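Local atomic coordinates of aminotransferase (Helicobacter pylori, PDB entry 2FNU), a protein that transfers an amino group from L-glutamate to a UDP-linked 4-keto sugar, using pyridoxal phosphate, in the second step of pseudaminic acid biosynthesis. Residues N54-A59 against A174-F179; D129-S134 against N283-I288; S155-G160 against A181-T186. One frame throughout, in Å; residues are numbered along the deposited sequence.

Interaction 1 of 3, residues N54-A59 against A174-F179; sequences NSATSA and ASVFSF. With PMP (4'-deoxy-4'-aminopyridoxal-5'-phosphate), chain E.
PMP O2P is held from both segments. Ala56 N donates to it over 2.9 Å, with an N-H...O angle of 158°, and Ser178 OG donates to it over 2.8 Å. The Ser178 hydroxyl is anti to its backbone N (chi1 175°), and this turn carries it to the phosphate. The same OG is also bonded to His180 N.

A second phosphate oxygen, PMP O3P, is gripped twice by one residue. Thr57 OG1 donates to it at 2.7 Å, and Thr57 N donates to it at 3.0 Å along a more bent path of 147°. Four bonds from the two segments therefore fix the phosphate. Ala56 N and Thr57 N belong to the first turn of helix 56-66, so the helix dipole would be expected to favour the anion. Ser55 occupies the N-cap. Its OG accepts from Ser58 N at 3.1 Å and is also bonded to Asn228 O of the second subunit.

Below the phosphate the segments meet through small apolar groups. Ala56 CB packs against Ser178 CB at 3.6 Å. It also touches Val176 CG1, the methyl anti to the backbone N. Ala59 CB reaches the same methyl, at 4.1 Å, one turn further along. This is the phosphate-binding cup of a PLP-dependent aminotransferase.

Helix 56-66 lies against strand 174-178 of the seven-stranded sheet. Val176 also meets Leu60 and Leu63 of the helix, Ala59 touches Val193 on strand 191-195, and Thr57 packs on helix 86-93.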
# COMPACT_ATOMS: atom_id res chain seq x y z
N ASN B 54 0.72 4.18 -2.46
CA ASN B 54 -0.46 3.36 -2.70
C ASN B 54 -1.74 3.93 -2.07
O ASN B 54 -2.84 3.58 -2.46
CB ASN B 54 -0.25 1.92 -2.20
CG ASN B 54 -0.30 1.81 -0.71
OD1 ASN B 54 -1.34 1.43 -0.11
ND2 ASN B 54 0.79 2.19 -0.07
N SER B 55 -1.58 4.77 -1.05
CA SER B 55 -2.70 5.41 -0.38
C SER B 55 -2.19 6.66 0.35
O SER B 55 -0.99 6.77 0.62
CB SER B 55 -3.36 4.49 0.65
OG SER B 55 -2.46 4.22 1.72
N ALA B 56 -3.10 7.59 0.71
CA ALA B 56 -2.65 8.72 1.54
C ALA B 56 -2.26 8.28 2.95
O ALA B 56 -1.47 8.96 3.60
CB ALA B 56 -3.70 9.84 1.59
N THR B 57 -2.84 7.18 3.43
CA THR B 57 -2.48 6.68 4.76
C THR B 57 -1.01 6.23 4.76
O THR B 57 -0.27 6.51 5.72
CB THR B 57 -3.42 5.56 5.20
OG1 THR B 57 -4.75 6.05 5.14
CG2 THR B 57 -3.14 5.14 6.63
N SER B 58 -0.57 5.60 3.68
CA SER B 58 0.85 5.25 3.52
C SER B 58 1.73 6.49 3.44
O SER B 58 2.83 6.53 4.03
CB SER B 58 1.08 4.36 2.29
OG SER B 58 0.47 3.10 2.46
N ALA B 59 1.25 7.49 2.70
CA ALA B 59 1.92 8.78 2.61
C ALA B 59 2.06 9.43 4.00
O ALA B 59 3.15 9.93 4.36
CB ALA B 59 1.17 9.69 1.66
N ALA B 174 5.56 19.67 4.64
CA ALA B 174 5.11 18.77 3.60
C ALA B 174 3.60 18.64 3.71
O ALA B 174 3.04 18.87 4.79
CB ALA B 174 5.77 17.40 3.76
N SER B 175 2.97 18.27 2.60
CA SER B 175 1.52 18.13 2.54
C SER B 175 1.15 16.80 1.88
O SER B 175 1.85 16.33 0.99
CB SER B 175 0.91 19.27 1.73
OG SER B 175 1.26 20.54 2.30
N VAL B 176 0.05 16.22 2.34
CA VAL B 176 -0.41 14.93 1.82
C VAL B 176 -1.69 15.14 1.02
O VAL B 176 -2.55 15.90 1.44
CB VAL B 176 -0.66 13.95 2.97
CG1 VAL B 176 -1.44 12.70 2.51
CG2 VAL B 176 0.68 13.59 3.63
N PHE B 177 -1.80 14.45 -0.12
CA PHE B 177 -3.06 14.39 -0.88
C PHE B 177 -3.51 12.94 -1.02
O PHE B 177 -2.69 12.03 -1.01
CB PHE B 177 -2.86 14.98 -2.28
CG PHE B 177 -2.53 16.46 -2.26
CD1 PHE B 177 -1.21 16.88 -2.38
CD2 PHE B 177 -3.51 17.41 -2.09
CE1 PHE B 177 -0.89 18.24 -2.35
CE2 PHE B 177 -3.21 18.78 -2.05
CZ PHE B 177 -1.90 19.20 -2.18
N SER B 178 -4.81 12.73 -1.18
CA SER B 178 -5.32 11.39 -1.45
C SER B 178 -5.94 11.35 -2.84
O SER B 178 -6.58 12.30 -3.27
CB SER B 178 -6.42 11.03 -0.42
OG SER B 178 -7.02 9.77 -0.73
N PHE B 179 -5.78 10.20 -3.50
CA PHE B 179 -6.37 9.93 -4.81
C PHE B 179 -7.29 8.71 -4.69
O PHE B 179 -7.51 7.99 -5.67
CB PHE B 179 -5.28 9.67 -5.86
CG PHE B 179 -4.19 10.69 -5.87
CD1 PHE B 179 -2.87 10.30 -5.74
CD2 PHE B 179 -4.47 12.05 -5.98
CE1 PHE B 179 -1.82 11.25 -5.72
CE2 PHE B 179 -3.44 13.00 -5.97
CZ PHE B 179 -2.12 12.59 -5.84
N1 PMP E . -6.87 11.99 5.66
C2 PMP E . -8.13 12.43 5.35
C2A PMP E . -8.53 13.83 5.77
C3 PMP E . -9.00 11.59 4.65
O3 PMP E . -10.25 12.02 4.30
C4 PMP E . -8.60 10.28 4.29
C4A PMP E . -9.55 9.32 3.61
N4A PMP E . -10.92 9.50 4.03
C5 PMP E . -7.29 9.88 4.56
C6 PMP E . -6.43 10.78 5.19
C5A PMP E . -6.77 8.51 4.16
O4P PMP E . -6.54 8.55 2.76
P PMP E . -6.49 7.17 1.92
O1P PMP E . -7.92 6.71 1.80
O2P PMP E . -5.95 7.57 0.58
O3P PMP E . -5.60 6.19 2.62

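Interaction 2 of 3, residues D129-S134 against N283-I288; sequences DYAGKS and NHLYPI
Asn283 meets the 129-134 loop through its backbone. Its carbonyl C lies 4.0 Å from Ala131 O, the oxygen that points at the start of the 283-288 segment.

His284 follows. Its CB is 3.8 Å from the same Ala131 O. Its CG is anti to the backbone N (chi1 172°), and this torsion carries the imidazole away from the loop to the side chain of Lys183, the lysine that carries the cofactor in the resting enzyme.

Leu285 brings the two backbones closest, with its CA 4.7 Å from Ala131 CA. Its CB packs on Ala131 CB at 3.8 Å. The branch then runs alongside the alanine, so that CG and CD1 lie near Ala131 CA. CD1 also approaches the hydroxyl end of the Tyr130 ring, at 4.2 Å from Tyr130 CZ.

Tyr286 turns to the other side, where its ring meets Tyr260. Pro287 comes back to the loop. Its CG touches two neighbouring groups of the loop, Ala131 CB at 3.8 Å and Tyr130 CE1 at 3.9 Å. The tyrosine and the proline approach from opposite directions, and the pyrrolidine carbon meets the ring obliquely.

The loop presents these groups from a tight turn. Gly132 N bonds to Asp129 O, and the positive phi of Ala131 (68°) fits the third position of a type II turn. Tyr130 OH is satisfied outside the pair, by His315 O.

The contact joins the loop after strand 122-128 of the large sheet to the start of the central strand of the three-stranded sheet. The side chains of Tyr130, Ala131, Leu285 and Pro287 meet by apolar packing. The loop's Ala131 N bonds to His157 ND1, so the loop also holds a residue that binds the cofactor.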
# COMPACT_ATOMS: atom_id res chain seq x y z
N ASP B 129 -7.33 20.23 5.78
CA ASP B 129 -8.16 21.17 5.01
C ASP B 129 -9.51 20.50 4.85
O ASP B 129 -9.76 19.75 3.90
CB ASP B 129 -7.50 21.45 3.67
CG ASP B 129 -6.11 22.03 3.82
OD1 ASP B 129 -5.91 22.91 4.70
OD2 ASP B 129 -5.20 21.59 3.09
N TYR B 130 -10.40 20.75 5.81
CA TYR B 130 -11.67 20.04 5.85
C TYR B 130 -12.54 20.41 4.66
O TYR B 130 -12.81 21.59 4.41
CB TYR B 130 -12.40 20.35 7.16
CG TYR B 130 -13.75 19.68 7.25
CD1 TYR B 130 -14.89 20.34 6.80
CD2 TYR B 130 -13.88 18.40 7.76
CE1 TYR B 130 -16.14 19.74 6.86
CE2 TYR B 130 -15.13 17.78 7.84
CZ TYR B 130 -16.24 18.46 7.37
OH TYR B 130 -17.49 17.88 7.44
N ALA B 131 -13.01 19.36 3.95
CA ALA B 131 -13.87 19.49 2.76
C ALA B 131 -13.16 20.10 1.57
O ALA B 131 -13.79 20.31 0.53
CB ALA B 131 -15.18 20.28 3.08
N GLY B 132 -11.86 20.35 1.71
CA GLY B 132 -11.10 21.08 0.71
C GLY B 132 -10.80 22.52 1.06
O GLY B 132 -10.01 23.17 0.38
N LYS B 133 -11.39 23.03 2.14
CA LYS B 133 -11.17 24.42 2.51
C LYS B 133 -9.83 24.57 3.22
O LYS B 133 -9.59 23.95 4.26
CB LYS B 133 -12.29 24.93 3.41
CG LYS B 133 -12.12 26.40 3.78
CD LYS B 133 -13.23 26.86 4.71
CE LYS B 133 -13.27 28.37 4.83
NZ LYS B 133 -14.47 28.77 5.65
N SER B 134 -8.95 25.41 2.67
CA SER B 134 -7.65 25.62 3.32
C SER B 134 -7.82 26.14 4.73
O SER B 134 -8.66 27.02 4.99
CB SER B 134 -6.81 26.63 2.52
OG SER B 134 -5.57 26.88 3.18
N ASN B 283 -13.82 21.51 -3.33
CA ASN B 283 -15.21 21.07 -3.16
C ASN B 283 -15.31 19.56 -3.05
O ASN B 283 -16.21 18.94 -3.62
CB ASN B 283 -16.11 21.56 -4.32
CG ASN B 283 -16.25 23.06 -4.35
OD1 ASN B 283 -15.99 23.72 -5.37
ND2 ASN B 283 -16.66 23.63 -3.23
N HIS B 284 -14.37 18.95 -2.33
CA HIS B 284 -14.47 17.50 -2.11
C HIS B 284 -15.80 17.13 -1.45
O HIS B 284 -16.43 16.12 -1.85
CB HIS B 284 -13.29 16.96 -1.30
CG HIS B 284 -13.46 15.54 -0.90
ND1 HIS B 284 -13.78 14.55 -1.81
CD2 HIS B 284 -13.41 14.94 0.31
CE1 HIS B 284 -13.92 13.40 -1.17
NE2 HIS B 284 -13.70 13.61 0.12
N LEU B 285 -16.19 17.91 -0.44
CA LEU B 285 -17.48 17.73 0.24
C LEU B 285 -18.34 18.96 0.08
O LEU B 285 -17.81 20.07 -0.13
CB LEU B 285 -17.32 17.48 1.74
CG LEU B 285 -16.40 16.35 2.21
CD1 LEU B 285 -16.23 16.33 3.74
CD2 LEU B 285 -16.92 15.00 1.73
N TYR B 286 -19.66 18.77 0.23
CA TYR B 286 -20.58 19.90 0.37
C TYR B 286 -21.26 19.73 1.74
O TYR B 286 -22.26 19.02 1.84
CB TYR B 286 -21.65 19.90 -0.74
CG TYR B 286 -22.53 21.12 -0.66
CD1 TYR B 286 -22.19 22.29 -1.34
CD2 TYR B 286 -23.68 21.11 0.13
CE1 TYR B 286 -23.00 23.44 -1.26
CE2 TYR B 286 -24.47 22.25 0.23
CZ TYR B 286 -24.13 23.40 -0.47
OH TYR B 286 -24.92 24.53 -0.39
N PRO B 287 -20.66 20.30 2.80
CA PRO B 287 -21.23 20.17 4.15
C PRO B 287 -22.35 21.15 4.42
O PRO B 287 -22.28 22.32 4.04
CB PRO B 287 -20.04 20.52 5.08
CG PRO B 287 -18.82 20.57 4.18
CD PRO B 287 -19.35 20.98 2.82
N ILE B 288 -23.38 20.65 5.11
CA ILE B 288 -24.37 21.54 5.71
C ILE B 288 -24.37 21.31 7.22
O ILE B 288 -24.09 20.18 7.67
CB ILE B 288 -25.80 21.31 5.13
CG1 ILE B 288 -26.31 19.90 5.45
CG2 ILE B 288 -25.83 21.62 3.62
CD1 ILE B 288 -27.78 19.64 5.03

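Interaction 3 of 3, residues S155-G160 against A181-T186; sequences SSHALG and AIKPIT. With PMP (4'-deoxy-4'-aminopyridoxal-5'-phosphate), chain E; UD1 (uridine-diphosphate-N-acetylglucosamine), chain F.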
# COMPACT_ATOMS: atom_id res chain seq x y z
N SER B 155 -3.72 17.45 3.53
CA SER B 155 -4.49 18.12 2.49
C SER B 155 -5.20 17.07 1.63
O SER B 155 -5.46 17.30 0.45
CB SER B 155 -3.57 19.01 1.65
OG SER B 155 -3.05 20.06 2.47
N SER B 156 -5.57 15.94 2.23
CA SER B 156 -6.13 14.83 1.46
C SER B 156 -7.35 15.23 0.64
O SER B 156 -7.56 14.67 -0.45
CB SER B 156 -6.51 13.66 2.37
OG SER B 156 -5.34 12.96 2.80
N HIS B 157 -8.16 16.17 1.16
CA HIS B 157 -9.37 16.63 0.47
C HIS B 157 -9.12 17.72 -0.55
O HIS B 157 -10.06 18.11 -1.27
CB HIS B 157 -10.37 17.25 1.48
CG HIS B 157 -10.90 16.30 2.49
ND1 HIS B 157 -11.93 16.63 3.35
CD2 HIS B 157 -10.53 15.03 2.81
CE1 HIS B 157 -12.18 15.60 4.15
NE2 HIS B 157 -11.35 14.62 3.85
N ALA B 158 -7.90 18.25 -0.59
CA ALA B 158 -7.72 19.62 -1.07
C ALA B 158 -6.90 19.84 -2.33
O ALA B 158 -6.45 20.96 -2.57
CB ALA B 158 -7.16 20.51 0.06
N LEU B 159 -6.72 18.80 -3.15
CA LEU B 159 -6.01 19.03 -4.41
C LEU B 159 -6.77 20.05 -5.27
O LEU B 159 -7.94 19.85 -5.64
CB LEU B 159 -5.77 17.74 -5.17
CG LEU B 159 -4.89 17.93 -6.42
CD1 LEU B 159 -3.43 18.07 -6.06
CD2 LEU B 159 -5.12 16.76 -7.35
N GLY B 160 -6.09 21.15 -5.58
CA GLY B 160 -6.70 22.22 -6.36
C GLY B 160 -7.21 23.38 -5.52
O GLY B 160 -7.49 24.47 -6.04
N ALA B 181 -10.71 6.64 -4.66
CA ALA B 181 -11.82 6.64 -5.62
C ALA B 181 -12.72 7.87 -5.57
O ALA B 181 -13.18 8.35 -6.60
CB ALA B 181 -12.66 5.39 -5.42
N ILE B 182 -13.01 8.37 -4.37
CA ILE B 182 -14.01 9.43 -4.24
C ILE B 182 -13.41 10.82 -4.09
O ILE B 182 -14.13 11.79 -3.85
CB ILE B 182 -15.02 9.15 -3.10
CG1 ILE B 182 -14.30 9.18 -1.74
CG2 ILE B 182 -15.72 7.81 -3.38
CD1 ILE B 182 -15.23 9.02 -0.52
N LYS B 183 -12.08 10.92 -4.26
CA LYS B 183 -11.39 12.18 -4.02
C LYS B 183 -11.37 13.10 -5.26
O LYS B 183 -11.85 12.70 -6.33
CB LYS B 183 -9.98 11.92 -3.50
CG LYS B 183 -9.96 11.36 -2.07
CD LYS B 183 -10.32 12.40 -1.03
CE LYS B 183 -10.11 11.85 0.39
NZ LYS B 183 -11.20 12.23 1.30
N PRO B 184 -10.88 14.34 -5.10
CA PRO B 184 -10.94 15.28 -6.23
C PRO B 184 -10.45 14.74 -7.57
O PRO B 184 -11.05 15.03 -8.61
CB PRO B 184 -10.12 16.47 -5.72
CG PRO B 184 -10.48 16.49 -4.24
CD PRO B 184 -10.40 15.01 -3.87
N ILE B 185 -9.35 13.99 -7.55
CA ILE B 185 -8.99 13.14 -8.69
C ILE B 185 -8.67 11.78 -8.10
O ILE B 185 -8.40 11.68 -6.90
CB ILE B 185 -7.78 13.63 -9.53
CG1 ILE B 185 -6.49 13.64 -8.69
CG2 ILE B 185 -8.10 14.98 -10.20
CD1 ILE B 185 -5.20 13.85 -9.52
N THR B 186 -8.65 10.75 -8.94
CA THR B 186 -8.44 9.40 -8.41
C THR B 186 -7.44 8.55 -9.18
O THR B 186 -7.25 8.73 -10.38
CB THR B 186 -9.78 8.63 -8.32
OG1 THR B 186 -9.56 7.42 -7.58
CG2 THR B 186 -10.30 8.25 -9.73
N1 PMP E . -6.87 11.99 5.66
C2 PMP E . -8.13 12.43 5.35
C2A PMP E . -8.53 13.83 5.77
C3 PMP E . -9.00 11.59 4.65
O3 PMP E . -10.25 12.02 4.30
C4 PMP E . -8.60 10.28 4.29
C4A PMP E . -9.55 9.32 3.61
N4A PMP E . -10.92 9.50 4.03
C5 PMP E . -7.29 9.88 4.56
C6 PMP E . -6.43 10.78 5.19
C5A PMP E . -6.77 8.51 4.16
O4P PMP E . -6.54 8.55 2.76
P PMP E . -6.49 7.17 1.92
O1P PMP E . -7.92 6.71 1.80
O2P PMP E . -5.95 7.57 0.58
O3P PMP E . -5.60 6.19 2.62
C1' UD1 F . -13.37 7.05 4.50
C2' UD1 F . -13.64 8.54 4.77
C3' UD1 F . -13.18 9.43 3.62
C4' UD1 F . -11.75 9.06 3.18
C5' UD1 F . -11.53 7.55 2.97
C6' UD1 F . -12.08 7.07 1.63
C7' UD1 F . -15.58 8.80 6.26
C8' UD1 F . -17.08 8.83 6.39
N2' UD1 F . -15.06 8.74 5.03
O1' UD1 F . -14.29 6.54 3.53
O3' UD1 F . -13.19 10.82 4.04
O5' UD1 F . -12.02 6.78 4.07
O7' UD1 F . -14.89 8.82 7.25
N1 UD1 F . -17.61 4.91 -3.44
C2 UD1 F . -17.61 4.87 -4.85
N3 UD1 F . -16.61 4.26 -5.50
C4 UD1 F . -15.60 3.66 -4.85
C5 UD1 F . -15.54 3.67 -3.45
C6 UD1 F . -16.56 4.29 -2.73
O2 UD1 F . -18.55 5.42 -5.49
O4 UD1 F . -14.70 3.10 -5.50
C1B UD1 F . -18.73 5.58 -2.75
C2B UD1 F . -19.83 4.55 -2.55
O2' UD1 F . -21.10 5.15 -2.83
C3B UD1 F . -19.73 4.18 -1.08
C4B UD1 F . -19.20 5.46 -0.46
O4B UD1 F . -18.36 6.06 -1.45
O3B UD1 F . -20.99 3.81 -0.50
C5B UD1 F . -18.39 5.14 0.78
O5B UD1 F . -17.91 6.37 1.31
PA UD1 F . -17.42 6.41 2.85
O1A UD1 F . -16.80 7.77 3.11
O2A UD1 F . -18.57 5.93 3.73
O3A UD1 F . -16.28 5.26 2.73
PB UD1 F . -15.03 5.12 3.74
O1B UD1 F . -15.53 5.04 5.18
O2B UD1 F . -14.12 4.04 3.18
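Two loops run close, with CA atoms 6.6 Å apart at His157 and Lys183; His157 is in a type I turn from Ser155 to Ala158.

The side chains of His157 and Lys183 converge on the phenolic oxygen of the cofactor. His157 NE2 is hydrogen-bonded to PMP O3 at 2.9 Å, with that oxygen at the edge of the imidazole and in its plane. Lys183 NZ donates to the same oxygen at 3.2 Å. The lysine chain bends at chi2 (-72°) and chi4 (-138°), and its CD passes 3.6 Å from Ser156 O. The imidazole is held at its other nitrogen by Ala131 N.

Ser156 CB packs against the pyridine ring, 3.6 Å from PMP C2, while its hydroxyl bonds to Asp154. Behind the lysine, Pro184 CG packs at 3.4 Å against His157 O, whose hydrogen bond goes to Ser282 OG. Further along, Leu159 CD2 meets Ile185 CD1 at 3.6 Å, and both side chains touch Leu243 on helix 233-244.

Lys183 forms the internal aldimine in the resting enzyme. Here N4A of PMP lies 1.3 Å from C4' of UD1, so cofactor and sugar are covalently joined, in the adduct described as the external aldimine. Lys183 is not attached to the cofactor here but stays beside it, consistent with the proton-transfer role of this lysine in PLP transaminases.

In the fold
Interactions 1 and 3 line one PLP site, and interaction 2 lies behind interaction 3. Interaction 1 holds the phosphate, and interaction 3 holds the phenolic oxygen and contains Lys183; their centres lie 10 Å apart. They touch directly, where Ser178 O comes 3.4 Å from Lys183 CB. Interaction 2 binds no cofactor atom; its centre is 10 Å from that of interaction 3. Ala131 N to His157 ND1 (3.0 Å) and Asp129 OD2 to Ser155 OG (2.7 Å) tie its loop to the turn at 155-158. Interactions 1 and 2 do not touch; their centres are 17 Å apart. Interactions 1 and 3 also reach the second subunit, which contributes Lys26, Leu28 and Gln30 to the nucleotide-sugar pocket.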